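PDB 3CNL: ribosome biogenesis GTPase A from Thermotoga maritima, which binds and probably hydrolyses GTP through a circularly permuted GTPase domain and is thought to act late in assembly of the 50S ribosomal subunit. Local coordinates for residues K167-V171 with S244-P248. Residues are numbered along the deposited sequence; the frame is centred on the assembly and turned at random.
Sequences KLLLV and SFERP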
# COMPACT_ATOMS: atom_id res chain seq x y z
N LYS A 167 -8.20 7.00 -2.37
CA LYS A 167 -7.47 5.76 -2.69
C LYS A 167 -6.53 5.31 -1.56
O LYS A 167 -6.45 4.11 -1.21
CB LYS A 167 -6.74 5.91 -4.02
CG LYS A 167 -7.67 5.74 -5.22
CD LYS A 167 -7.12 6.39 -6.47
CE LYS A 167 -8.00 6.03 -7.66
NZ LYS A 167 -7.62 6.81 -8.87
N LEU A 168 -5.82 6.27 -0.98
CA LEU A 168 -5.01 6.00 0.22
C LEU A 168 -5.86 5.58 1.42
O LEU A 168 -5.40 4.78 2.24
CB LEU A 168 -4.13 7.19 0.58
CG LEU A 168 -3.01 7.57 -0.40
CD1 LEU A 168 -2.38 8.88 0.03
CD2 LEU A 168 -1.96 6.44 -0.44
N LEU A 169 -7.06 6.12 1.55
CA LEU A 169 -8.00 5.61 2.55
C LEU A 169 -8.36 4.15 2.32
O LEU A 169 -8.42 3.34 3.26
CB LEU A 169 -9.28 6.47 2.56
CG LEU A 169 -10.43 6.06 3.47
CD1 LEU A 169 -10.00 6.16 4.91
CD2 LEU A 169 -11.64 6.98 3.21
N LEU A 170 -8.67 3.82 1.07
CA LEU A 170 -9.11 2.46 0.71
C LEU A 170 -8.03 1.38 0.96
O LEU A 170 -8.34 0.23 1.23
CB LEU A 170 -9.55 2.44 -0.77
CG LEU A 170 -10.90 3.07 -1.13
CD1 LEU A 170 -11.09 3.36 -2.62
CD2 LEU A 170 -12.05 2.20 -0.65
N VAL A 171 -6.75 1.74 0.84
CA VAL A 171 -5.66 0.79 1.14
C VAL A 171 -5.16 0.90 2.60
O VAL A 171 -4.20 0.23 2.99
CB VAL A 171 -4.49 0.91 0.12
CG1 VAL A 171 -4.97 0.54 -1.29
CG2 VAL A 171 -3.89 2.31 0.13
N SER A 244 -9.71 -4.14 -6.79
CA SER A 244 -8.69 -3.12 -7.01
C SER A 244 -9.32 -1.74 -7.18
O SER A 244 -10.53 -1.63 -7.40
CB SER A 244 -7.81 -3.45 -8.23
OG SER A 244 -7.02 -4.60 -7.98
N PHE A 245 -8.52 -0.68 -7.07
CA PHE A 245 -9.08 0.68 -6.98
C PHE A 245 -8.60 1.61 -8.07
O PHE A 245 -9.08 2.74 -8.16
CB PHE A 245 -8.82 1.30 -5.60
CG PHE A 245 -9.08 0.36 -4.42
CD1 PHE A 245 -10.36 -0.13 -4.18
CD2 PHE A 245 -8.07 0.03 -3.55
CE1 PHE A 245 -10.61 -0.99 -3.12
CE2 PHE A 245 -8.30 -0.82 -2.48
CZ PHE A 245 -9.57 -1.34 -2.26
N GLU A 246 -7.64 1.13 -8.87
CA GLU A 246 -7.05 1.88 -9.99
C GLU A 246 -6.70 0.90 -11.10
O GLU A 246 -6.29 -0.23 -10.81
CB GLU A 246 -5.72 2.52 -9.58
CG GLU A 246 -5.77 3.43 -8.45
CD GLU A 246 -4.53 4.24 -8.32
OE1 GLU A 246 -3.48 3.66 -7.97
OE2 GLU A 246 -4.63 5.47 -8.54
N ARG A 247 -6.81 1.37 -12.34
CA ARG A 247 -6.43 0.67 -13.58
C ARG A 247 -5.47 1.55 -14.38
O ARG A 247 -5.63 2.77 -14.39
CB ARG A 247 -7.66 0.44 -14.46
CG ARG A 247 -8.69 -0.54 -13.97
CD ARG A 247 -10.04 -0.22 -14.63
NE ARG A 247 -9.90 0.30 -16.00
CZ ARG A 247 -10.91 0.50 -16.84
NH1 ARG A 247 -12.16 0.23 -16.48
NH2 ARG A 247 -10.68 0.97 -18.07
N PRO A 248 -4.48 0.95 -15.09
CA PRO A 248 -3.45 1.73 -15.80
C PRO A 248 -3.82 3.06 -16.53
O PRO A 248 -2.95 3.94 -16.54
CB PRO A 248 -2.77 0.70 -16.70
CG PRO A 248 -2.88 -0.57 -15.94
CD PRO A 248 -4.22 -0.51 -15.23
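Leu170 lies across one face of the Phe245 ring, where the last turn of helix 162-170 meets the loop that follows helix 224-236. Its CB stands 3.9 Å from the ring centroid, only 10° off the normal, a CH-pi contact, while CD1 lies above the same face, displaced toward its CG-CD1 side, 3.9 Å from Phe245 CD1. Val171, just past the helix, brings CG1 to the ring edge near its plane, 3.8 Å from Phe245 CE2. With CG anti to its own carbonyl carbon (chi1 -45°), Phe245 turns its ring toward the helix. Ile191 and Val235, from helices 182-196 and 224-236, also touch this ring, so three helices share one apolar core. The other side is polar and less firmly held, with Lys167 partly exposed and Glu246 buried. There the extended Lys167 chain runs obliquely over Glu246, its CE 3.5 Å from Glu246 CG, and ends in a salt bridge whose hydrogen bond is weak, NZ to OE2 at 3.3 Å. Asp163 also pairs with the lysine, and the backbone amides of Phe35 and Ala36 bind Glu246 OE1, which suggests that they do most to fix the carboxylate. Val171 O accepts a bond from Asn109 of the GTP site, placing the helix end beside the nucleotide pocket. Apolar contacts on Phe245 probably contribute more to this junction than the long ion pair, whose charges are each shared with another partner.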